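Local coordinates for H127A/Y244A mutant of alginate lyase AlyC3 in complex with dimannuronate (Psychromonas sp., PDB 7C8F), which cleaves alginate as a lyase of polysaccharide lyase family 7, probably by beta-elimination, and is held here as an engineered mutant with dimannuronate bound, at residues D105-M110 against V145-D150; E119-Q124 against A243-N248; N165-K170 against E181-D186. All blocks are in the same frame, centred on the assembly; numbering follows the deposited sequence.

Contact 1: residues D105-M110 against V145-D150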
loop_
_atom_site.group_PDB
_atom_site.type_symbol
_atom_site.label_atom_id
_atom_site.label_comp_id
_atom_site.label_asym_id
_atom_site.label_seq_id
_atom_site.Cartn_x
_atom_site.Cartn_y
_atom_site.Cartn_z
ATOM N N ASP B 105 -19.322 27.870 -20.529
ATOM C CA ASP B 105 -18.573 29.124 -20.481
ATOM C C ASP B 105 -17.401 29.063 -19.517
ATOM O O ASP B 105 -17.288 29.918 -18.627
ATOM C CB ASP B 105 -19.491 30.279 -20.082
ATOM C CG ASP B 105 -20.473 30.640 -21.173
ATOM O OD1 ASP B 105 -20.079 30.622 -22.352
ATOM O OD2 ASP B 105 -21.642 30.948 -20.839
ATOM N N PRO B 106 -16.499 28.085 -19.663
ATOM C CA PRO B 106 -15.383 27.979 -18.712
ATOM C C PRO B 106 -14.397 29.135 -18.791
ATOM O O PRO B 106 -13.812 29.510 -17.769
ATOM C CB PRO B 106 -14.730 26.633 -19.064
ATOM C CG PRO B 106 -15.132 26.368 -20.469
ATOM C CD PRO B 106 -16.495 26.993 -20.649
ATOM N N VAL B 107 -14.187 29.724 -19.968
ATOM C CA VAL B 107 -13.308 30.886 -20.017
ATOM C C VAL B 107 -13.884 32.020 -19.178
ATOM O O VAL B 107 -13.167 32.673 -18.409
ATOM C CB VAL B 107 -13.014 31.306 -21.470
ATOM C CG1 VAL B 107 -12.169 32.574 -21.488
ATOM C CG2 VAL B 107 -12.299 30.183 -22.214
ATOM N N ALA B 108 -15.196 32.242 -19.279
ATOM C CA ALA B 108 -15.840 33.241 -18.433
ATOM C C ALA B 108 -15.703 32.891 -16.952
ATOM O O ALA B 108 -15.422 33.767 -16.128
ATOM C CB ALA B 108 -17.309 33.403 -18.827
ATOM N N SER B 109 -15.881 31.612 -16.598
ATOM C CA SER B 109 -15.723 31.188 -15.206
ATOM C C SER B 109 -14.412 31.682 -14.614
ATOM O O SER B 109 -14.354 32.079 -13.444
ATOM C CB SER B 109 -15.765 29.657 -15.102
ATOM O OG SER B 109 -17.043 29.145 -15.406
ATOM N N MET B 110 -13.357 31.610 -15.397
ATOM C CA MET B 110 -12.028 31.927 -14.966
ATOM C C MET B 110 -11.508 33.376 -15.169
ATOM O O MET B 110 -10.406 33.634 -14.884
ATOM C CB MET B 110 -11.045 30.907 -15.554
ATOM C CG MET B 110 -11.465 29.455 -15.330
ATOM S SD MET B 110 -10.124 28.246 -15.458
ATOM C CE MET B 110 -11.056 26.755 -15.094
ATOM N N VAL B 145 -10.358 14.125 -14.463
ATOM C CA VAL B 145 -10.699 14.512 -15.816
ATOM C C VAL B 145 -11.092 15.980 -15.667
ATOM O O VAL B 145 -11.990 16.316 -14.971
ATOM C CB VAL B 145 -11.826 13.687 -16.455
ATOM C CG1 VAL B 145 -12.059 14.174 -17.878
ATOM C CG2 VAL B 145 -11.452 12.220 -16.484
ATOM N N VAL B 146 -10.360 16.826 -16.372
ATOM C CA VAL B 146 -10.508 18.251 -16.272
ATOM C C VAL B 146 -10.644 19.017 -17.559
ATOM O O VAL B 146 -10.285 18.544 -18.582
ATOM C CB VAL B 146 -9.255 18.867 -15.572
ATOM C CG1 VAL B 146 -8.930 18.139 -14.309
ATOM C CG2 VAL B 146 -8.016 18.890 -16.472
ATOM N N TRP B 147 -11.156 20.231 -17.432
ATOM C CA TRP B 147 -11.157 21.222 -18.491
ATOM C C TRP B 147 -10.056 22.125 -17.984
ATOM O O TRP B 147 -10.048 22.486 -16.865
ATOM C CB TRP B 147 -12.451 21.994 -18.635
ATOM C CG TRP B 147 -12.388 23.050 -19.705
ATOM C CD1 TRP B 147 -12.788 22.907 -20.970
ATOM C CD2 TRP B 147 -11.901 24.382 -19.583
ATOM N NE1 TRP B 147 -12.581 24.051 -21.663
ATOM C CE2 TRP B 147 -12.026 24.974 -20.836
ATOM C CE3 TRP B 147 -11.367 25.122 -18.551
ATOM C CZ2 TRP B 147 -11.665 26.265 -21.071
ATOM C CZ3 TRP B 147 -11.016 26.407 -18.800
ATOM C CH2 TRP B 147 -11.168 26.957 -20.055
ATOM N N LYS B 148 -9.087 22.444 -18.828
ATOM C CA LYS B 148 -7.942 23.248 -18.411
ATOM C C LYS B 148 -7.806 24.462 -19.316
ATOM O O LYS B 148 -7.814 24.329 -20.541
ATOM C CB LYS B 148 -6.645 22.432 -18.411
ATOM C CG LYS B 148 -5.446 23.184 -17.842
ATOM C CD LYS B 148 -4.286 22.245 -17.554
ATOM C CE LYS B 148 -3.070 22.990 -17.004
ATOM N NZ LYS B 148 -3.303 23.550 -15.643
ATOM N N GLU B 149 -7.633 25.633 -18.708
ATOM C CA GLU B 149 -7.607 26.859 -19.501
ATOM C C GLU B 149 -6.404 26.886 -20.445
ATOM O O GLU B 149 -6.554 27.164 -21.642
ATOM C CB GLU B 149 -7.610 28.085 -18.587
ATOM C CG GLU B 149 -7.603 29.390 -19.375
ATOM C CD GLU B 149 -7.422 30.611 -18.493
ATOM O OE1 GLU B 149 -8.300 31.496 -18.523
ATOM O OE2 GLU B 149 -6.403 30.684 -17.774
ATOM N N ASP B 150 -5.208 26.593 -19.931
ATOM C CA ASP B 150 -3.994 26.772 -20.730
ATOM C C ASP B 150 -2.920 25.836 -20.196
ATOM O O ASP B 150 -2.412 26.039 -19.090
ATOM C CB ASP B 150 -3.536 28.227 -20.664
ATOM C CG ASP B 150 -2.386 28.517 -21.609
ATOM O OD1 ASP B 150 -1.699 27.560 -22.010
ATOM O OD2 ASP B 150 -2.168 29.700 -21.947
HETATM O O HOH W 1 -10.507 33.477 -18.349
HETATM O O HOH W 2 -7.879 33.248 -16.295
#

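Contact 2: residues E119-Q124 against A243-N248. With BEM (beta-D-mannopyranuronic acid), chain D.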
loop_
_atom_site.group_PDB
_atom_site.type_symbol
_atom_site.label_atom_id
_atom_site.label_comp_id
_atom_site.label_asym_id
_atom_site.label_seq_id
_atom_site.Cartn_x
_atom_site.Cartn_y
_atom_site.Cartn_z
ATOM N N GLU B 119 -8.211 25.007 -13.582
ATOM C CA GLU B 119 -8.852 23.766 -14.007
ATOM C C GLU B 119 -10.226 23.651 -13.359
ATOM O O GLU B 119 -10.459 24.175 -12.264
ATOM C CB GLU B 119 -8.011 22.525 -13.598
ATOM C CG GLU B 119 -6.676 22.445 -14.330
ATOM C CD GLU B 119 -5.701 21.464 -13.734
ATOM O OE1 GLU B 119 -6.075 20.692 -12.819
ATOM O OE2 GLU B 119 -4.537 21.465 -14.186
ATOM N N ILE B 120 -11.139 22.970 -14.053
ATOM C CA ILE B 120 -12.385 22.467 -13.476
ATOM C C ILE B 120 -12.334 20.952 -13.587
ATOM O O ILE B 120 -12.227 20.417 -14.696
ATOM C CB ILE B 120 -13.627 23.010 -14.206
ATOM C CG1 ILE B 120 -13.742 24.524 -14.017
ATOM C CG2 ILE B 120 -14.905 22.288 -13.686
ATOM C CD1 ILE B 120 -14.607 25.214 -15.077
ATOM N N THR B 121 -12.425 20.258 -12.451
ATOM C CA THR B 121 -12.431 18.800 -12.432
ATOM C C THR B 121 -13.871 18.338 -12.401
ATOM O O THR B 121 -14.634 18.784 -11.546
ATOM C CB THR B 121 -11.709 18.288 -11.188
ATOM O OG1 THR B 121 -10.350 18.736 -11.227
ATOM C CG2 THR B 121 -11.762 16.749 -11.100
ATOM N N PHE B 122 -14.251 17.465 -13.334
ATOM C CA PHE B 122 -15.638 17.019 -13.413
ATOM C C PHE B 122 -15.836 15.507 -13.365
ATOM O O PHE B 122 -16.977 15.062 -13.192
ATOM C CB PHE B 122 -16.369 17.658 -14.617
ATOM C CG PHE B 122 -15.749 17.344 -15.945
ATOM C CD1 PHE B 122 -14.738 18.146 -16.469
ATOM C CD2 PHE B 122 -16.181 16.253 -16.669
ATOM C CE1 PHE B 122 -14.152 17.848 -17.700
ATOM C CE2 PHE B 122 -15.618 15.951 -17.900
ATOM C CZ PHE B 122 -14.592 16.754 -18.421
ATOM N N LEU B 123 -14.775 14.710 -13.480
ATOM C CA LEU B 123 -14.839 13.280 -13.201
ATOM C C LEU B 123 -13.586 12.911 -12.438
ATOM O O LEU B 123 -12.511 13.452 -12.721
ATOM C CB LEU B 123 -14.897 12.438 -14.478
ATOM C CG LEU B 123 -16.041 12.769 -15.442
ATOM C CD1 LEU B 123 -15.791 12.161 -16.810
ATOM C CD2 LEU B 123 -17.375 12.270 -14.886
ATOM N N GLN B 124 -13.701 11.982 -11.488
ATOM C CA GLN B 124 -12.554 11.631 -10.666
ATOM C C GLN B 124 -12.625 10.161 -10.270
ATOM O O GLN B 124 -13.707 9.612 -10.055
ATOM C CB GLN B 124 -12.497 12.546 -9.432
ATOM C CG GLN B 124 -11.264 12.426 -8.553
ATOM C CD GLN B 124 -11.046 13.669 -7.695
ATOM O OE1 GLN B 124 -11.013 14.789 -8.206
ATOM N NE2 GLN B 124 -10.895 13.473 -6.392
ATOM N N ALA B 243 -15.454 20.472 -9.370
ATOM C CA ALA B 243 -14.551 20.862 -8.300
ATOM C C ALA B 243 -13.658 21.945 -8.880
ATOM O O ALA B 243 -13.124 21.777 -9.980
ATOM C CB ALA B 243 -13.721 19.674 -7.800
ATOM N N ASN B 244 -13.510 23.058 -8.163
ATOM C CA ASN B 244 -12.898 24.261 -8.720
ATOM C C ASN B 244 -11.426 24.327 -8.362
ATOM O O ASN B 244 -11.065 24.296 -7.178
ATOM C CB ASN B 244 -13.579 25.517 -8.179
ATOM C CG ASN B 244 -15.008 25.641 -8.623
ATOM O OD1 ASN B 244 -15.443 24.984 -9.566
ATOM N ND2 ASN B 244 -15.758 26.508 -7.945
ATOM N N GLN B 245 -10.580 24.433 -9.388
ATOM C CA GLN B 245 -9.189 24.819 -9.204
ATOM C C GLN B 245 -8.948 26.129 -9.951
ATOM O O GLN B 245 -8.132 26.201 -10.880
ATOM C CB GLN B 245 -8.246 23.692 -9.642
ATOM C CG GLN B 245 -8.332 22.435 -8.744
ATOM C CD GLN B 245 -9.316 21.370 -9.253
ATOM O OE1 GLN B 245 -9.586 21.270 -10.451
ATOM N NE2 GLN B 245 -9.847 20.562 -8.331
ATOM N N PHE B 246 -9.701 27.160 -9.568
ATOM C CA PHE B 246 -9.588 28.507 -10.113
ATOM C C PHE B 246 -10.285 29.418 -9.113
ATOM O O PHE B 246 -11.076 28.952 -8.287
ATOM C CB PHE B 246 -10.227 28.616 -11.504
ATOM C CG PHE B 246 -11.721 28.477 -11.498
ATOM C CD1 PHE B 246 -12.315 27.226 -11.467
ATOM C CD2 PHE B 246 -12.542 29.601 -11.522
ATOM C CE1 PHE B 246 -13.684 27.097 -11.464
ATOM C CE2 PHE B 246 -13.919 29.474 -11.511
ATOM C CZ PHE B 246 -14.494 28.221 -11.479
ATOM N N THR B 247 -9.976 30.713 -9.174
ATOM C CA THR B 247 -10.472 31.646 -8.169
ATOM C C THR B 247 -11.528 32.590 -8.730
ATOM O O THR B 247 -11.603 32.849 -9.933
ATOM C CB THR B 247 -9.343 32.461 -7.514
ATOM O OG1 THR B 247 -8.944 33.533 -8.382
ATOM C CG2 THR B 247 -8.140 31.581 -7.187
ATOM N N ASN B 248 -12.366 33.087 -7.815
ATOM C CA ASN B 248 -13.232 34.247 -8.056
ATOM C C ASN B 248 -14.287 34.005 -9.132
ATOM O O ASN B 248 -14.719 34.947 -9.802
ATOM C CB ASN B 248 -12.420 35.511 -8.370
ATOM C CG ASN B 248 -11.471 35.887 -7.252
ATOM O OD1 ASN B 248 -10.257 35.941 -7.443
ATOM N ND2 ASN B 248 -12.022 36.155 -6.073
HETATM C C1 BEM D . -8.874 16.015 -1.041
HETATM C C2 BEM D . -7.401 15.679 -0.888
HETATM O O2 BEM D . -7.163 14.344 -1.294
HETATM C C3 BEM D . -6.565 16.646 -1.686
HETATM O O3 BEM D . -5.225 16.264 -1.663
HETATM C C4 BEM D . -7.056 16.765 -3.121
HETATM O O4 BEM D . -6.443 17.913 -3.699
HETATM C C5 BEM D . -8.552 16.976 -3.150
HETATM O O5 BEM D . -9.260 16.032 -2.383
HETATM C C6 BEM D . -8.960 16.801 -4.558
HETATM O O6B BEM D . -9.413 15.710 -4.902
HETATM O O6A BEM D . -9.003 17.787 -5.274
HETATM O O1 BEM D . -9.687 15.026 -0.439
HETATM O O HOH W 3 -10.412 17.594 -7.687
#

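Contact 3: residues N165-K170 against E181-D186. With BEM (beta-D-mannopyranuronic acid), chain C; BEM (beta-D-mannopyranuronic acid), chain D.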
loop_
_atom_site.group_PDB
_atom_site.type_symbol
_atom_site.label_atom_id
_atom_site.label_comp_id
_atom_site.label_asym_id
_atom_site.label_seq_id
_atom_site.Cartn_x
_atom_site.Cartn_y
_atom_site.Cartn_z
ATOM N N ASN B 165 1.978 6.712 -9.401
ATOM C CA ASN B 165 2.523 5.847 -8.357
ATOM C C ASN B 165 1.572 5.951 -7.171
ATOM O O ASN B 165 0.554 6.641 -7.245
ATOM C CB ASN B 165 3.988 6.207 -8.035
ATOM C CG ASN B 165 4.155 7.647 -7.555
ATOM O OD1 ASN B 165 3.319 8.181 -6.828
ATOM N ND2 ASN B 165 5.268 8.277 -7.960
ATOM N N ALA B 166 1.890 5.248 -6.078
ATOM C CA ALA B 166 1.038 5.268 -4.892
ATOM C C ALA B 166 1.687 6.027 -3.736
ATOM O O ALA B 166 1.416 5.744 -2.563
ATOM C CB ALA B 166 0.629 3.854 -4.487
ATOM N N VAL B 167 2.553 7.004 -4.057
ATOM C CA VAL B 167 3.368 7.682 -3.057
ATOM C C VAL B 167 2.650 8.920 -2.547
ATOM O O VAL B 167 2.056 9.681 -3.326
ATOM C CB VAL B 167 4.732 8.049 -3.664
ATOM C CG1 VAL B 167 5.626 8.796 -2.634
ATOM C CG2 VAL B 167 5.407 6.809 -4.190
ATOM N N ILE B 168 2.710 9.142 -1.236
ATOM C CA ILE B 168 2.186 10.375 -0.650
ATOM C C ILE B 168 3.234 11.465 -0.822
ATOM O O ILE B 168 4.351 11.347 -0.305
ATOM C CB ILE B 168 1.829 10.183 0.828
ATOM C CG1 ILE B 168 0.746 9.117 0.964
ATOM C CG2 ILE B 168 1.332 11.503 1.422
ATOM C CD1 ILE B 168 0.323 8.868 2.390
ATOM N N CYS B 169 2.876 12.531 -1.549
ATOM C CA CYS B 169 3.840 13.547 -1.956
ATOM C C CYS B 169 3.582 14.914 -1.345
ATOM O O CYS B 169 4.319 15.861 -1.657
ATOM C CB CYS B 169 3.887 13.670 -3.488
ATOM S SG CYS B 169 4.603 12.258 -4.318
ATOM N N LYS B 170 2.557 15.052 -0.511
ATOM C CA LYS B 170 2.255 16.321 0.132
ATOM C C LYS B 170 1.624 16.038 1.484
ATOM O O LYS B 170 1.238 14.909 1.792
ATOM C CB LYS B 170 1.310 17.167 -0.723
ATOM C CG LYS B 170 -0.091 16.601 -0.815
ATOM C CD LYS B 170 -0.936 17.313 -1.882
ATOM C CE LYS B 170 -2.352 16.757 -1.904
ATOM N NZ LYS B 170 -3.199 17.379 -2.967
ATOM N N GLU B 181 12.618 12.339 -6.499
ATOM C CA GLU B 181 12.264 12.259 -7.913
ATOM C C GLU B 181 10.845 11.741 -8.108
ATOM O O GLU B 181 10.106 12.241 -8.963
ATOM C CB GLU B 181 13.257 11.340 -8.630
ATOM C CG GLU B 181 13.078 11.260 -10.133
ATOM C CD GLU B 181 13.558 12.509 -10.842
ATOM O OE1 GLU B 181 14.197 13.359 -10.187
ATOM O OE2 GLU B 181 13.294 12.640 -12.058
ATOM N N MET B 182 10.460 10.744 -7.340
ATOM C CA MET B 182 9.139 10.136 -7.450
ATOM C C MET B 182 7.968 11.064 -7.187
ATOM O O MET B 182 6.863 10.761 -7.502
ATOM C CB MET B 182 9.034 8.939 -6.519
ATOM C CG MET B 182 9.133 9.325 -5.070
ATOM S SD MET B 182 9.225 7.866 -4.040
ATOM C CE MET B 182 9.639 8.618 -2.500
ATOM N N CYS B 183 8.239 12.199 -6.604
ATOM C CA CYS B 183 7.208 13.188 -6.338
ATOM C C CYS B 183 7.261 14.394 -7.269
ATOM O O CYS B 183 6.447 15.307 -7.116
ATOM C CB CYS B 183 7.260 13.634 -4.875
ATOM S SG CYS B 183 6.571 12.372 -3.757
ATOM N N LYS B 184 8.181 14.413 -8.226
ATOM C CA LYS B 184 8.207 15.500 -9.192
ATOM C C LYS B 184 6.971 15.444 -10.080
ATOM O O LYS B 184 6.460 14.370 -10.412
ATOM C CB LYS B 184 9.462 15.421 -10.054
ATOM C CG LYS B 184 10.754 15.698 -9.297
ATOM C CD LYS B 184 11.953 15.581 -10.223
ATOM C CE LYS B 184 13.234 16.022 -9.535
ATOM N NZ LYS B 184 14.428 15.788 -10.394
ATOM N N ALA B 185 6.505 16.626 -10.492
ATOM C CA ALA B 185 5.235 16.709 -11.204
ATOM C C ALA B 185 5.231 15.836 -12.451
ATOM O O ALA B 185 4.212 15.215 -12.773
ATOM C CB ALA B 185 4.915 18.164 -11.548
ATOM N N ASP B 186 6.362 15.772 -13.125
ATOM C CA ASP B 186 6.441 14.984 -14.333
ATOM C C ASP B 186 6.715 13.516 -14.182
ATOM O O ASP B 186 6.730 12.818 -15.125
ATOM C CB ASP B 186 7.282 15.654 -15.439
ATOM C CG ASP B 186 8.743 15.685 -15.144
ATOM O OD1 ASP B 186 9.174 15.269 -14.063
ATOM O OD2 ASP B 186 9.505 16.155 -16.026
HETATM C C1 BEM C . -6.217 17.658 -5.073
HETATM C C2 BEM C . -6.037 18.972 -5.828
HETATM O O2 BEM C . -5.027 19.753 -5.208
HETATM C C3 BEM C . -5.560 18.673 -7.229
HETATM O O3 BEM C . -5.192 19.841 -7.883
HETATM C C4 BEM C . -4.249 17.983 -7.092
HETATM O O4 BEM C . -3.570 17.908 -8.310
HETATM C C5 BEM C . -4.520 16.662 -6.465
HETATM O O5 BEM C . -5.018 16.944 -5.183
HETATM C C6 BEM C . -3.268 15.889 -6.374
HETATM O O6B BEM C . -2.630 15.915 -5.350
HETATM O O6A BEM C . -3.091 15.112 -7.267
HETATM C C1 BEM D . -8.874 16.015 -1.041
HETATM C C2 BEM D . -7.401 15.679 -0.888
HETATM O O2 BEM D . -7.163 14.344 -1.294
HETATM C C3 BEM D . -6.565 16.646 -1.686
HETATM O O3 BEM D . -5.225 16.264 -1.663
HETATM C C4 BEM D . -7.056 16.765 -3.121
HETATM O O4 BEM D . -6.443 17.913 -3.699
HETATM C C5 BEM D . -8.552 16.976 -3.150
HETATM O O5 BEM D . -9.260 16.032 -2.383
HETATM C C6 BEM D . -8.960 16.801 -4.558
HETATM O O6B BEM D . -9.413 15.710 -4.902
HETATM O O6A BEM D . -9.003 17.787 -5.274
HETATM O O1 BEM D . -9.687 15.026 -0.439
#

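Contact 1: residues D105-M110 against V145-D150
The CB-CG edge of Pro106 sits over one face of the Trp147 indole, with the two side chains crossing at about a right angle. Its CB stands 3.4 Å from the centroid of the six-membered ring and only 2° off the ring normal, a CH-pi contact over the face. CG reaches further toward the five-membered ring and comes 3.4 Å from Trp147 CE2. The indole can be covered in this way because its CG is anti to the backbone N (chi1 178°), which sends the ring out from the strand to the helix. Met110 meets the same ring from another direction. Its SD is 5.2 Å from the centroid of the six-membered ring, in the ring plane, a Met-aromatic contact at the edge. The methyl CE packs 3.7 Å from Trp147 CZ3. Val107 adds a looser apolar contact, with CG2 4.0 Å from Trp147 CH2.

Polar links between the two segments run through water. One water joins Val107 O to Glu149 OE1, and a second joins Met110 O to the same carboxylate oxygen. The other oxygen, Glu149 OE2, accepts from Asn118. Glu149 CB also lies beside Met110 SD, at 4.0 Å.

The short helix 106-109 thus sits against the end of strand 143-148, where the chain turns a corner. Strand 119-129 pairs with that strand, and its Ile120 touches Met110, as does Phe246.

Contact 2: residues E119-Q124 against A243-N248
Thr121 and Gln245 cross obliquely on the face of the sheet that also carries Glu119 and Ala243. The Thr121 hydroxyl OG1 donates to Gln245 OE1 at 2.8 Å. It comes in from the side of the amide C=O, at a C=O...donor angle of 114°, and tilted from the carbonyl plane. A bend at chi2 (93°) turns the Gln245 amide back over strand 119-124. The same amide oxygen lies 3.7 Å from Glu119 CB. On its other branch, Gln245 NE2 gives a weak bond to a water, which also donates to O6A of the mannuronate in chain D. Gln124 is modelled in two conformers. In one of them its OE1 accepts from this water, and its NE2 donates to O6B of the sugar carboxylate, 3.1 Å away. With an alanine in place of Gln245, Thr121 OG1 would keep its bond from Arg144 but is likely to be left without this acceptor, and the bridging water would be held by one contact fewer.

On the other face, Ile120 meets Phe246. CG1 of Ile120 lies 3.6 Å from Phe246 CE1, oblique to the ring, while Glu119 O faces the ring edge.

The strands run antiparallel. Glu119 with Gln245 and Thr121 with Ala243 are hydrogen-bonded pairs, and Ile120 with Asn244 is the non-hydrogen-bonded pair between them. The Thr121 N to Ala243 O bond is nearly straight, at 165°. Glu119 OE1 is held by Arg144 and Gln117, and OE2 by Lys148.

Beyond the pairing, Phe122 and Leu123 both face Val145 in a classic beta bulge. A curved antiparallel sheet with polar side chains lining a glycan-binding groove is characteristic of the PL7 beta-jelly-roll lyases.

Contact 3: residues N165-K170 against E181-D186
Cys169 and Cys183 are joined by a disulfide, SG to SG 2.0 Å, with a chi3 of -80°. Val167 packs beside it, with CG1 3.9 Å from Cys183 SG. The same valine crosses Met182 at about a right angle, and its CG2 lies 4.0 Å from Met182 SD.

Asn165 adds the polar link. Its ND2 donates to Met182 O at 3.0 Å, and the acceptor lies in the plane of the Asn165 amide. The other end of this amide fixes its rotation. OD1 accepts from Val167 N, 3.1 Å away, which makes an Asx turn, and Lys163 donates to OD1 as well. The disulfide thus closes a surface loop between strand 157-163 and helix 185-188.

Next to Cys169, the chain of Lys170 runs out into the glycan pocket. With this chain extended beyond CG, NZ reaches O3 of the mannuronate in chain D at 2.7 Å. It also bonds O6B of the mannuronate in chain C, at 2.9 Å, and so spans both sugars. Further out, His140 accepts from Cys169 N. From the second subunit, His136 NE2 bonds to Ile168 N, and Thr135 of that subunit packs on Val167 and Met182.

In the fold
Contact 2 is fully buried, contact 1 partly so, and contact 3 lies at the surface, beside the second subunit. Contacts 1 and 2 touch and share a sheet, since strands 119-129 and 143-148 are neighbours in it. Ser109 O of contact 1 also packs on Phe246 CE2 of contact 2. Contact 3 sits in the chain between the two strands of contact 2, with centres about 21 Å apart. The two do not touch, yet both reach the chain D mannuronate, through Gln124 and Lys170. The chemistry differs with place: aromatic and water-mediated in contact 1, backbone pairing plus a hydroxyl-to-amide bond in contact 2, and covalent in the loops of contact 3.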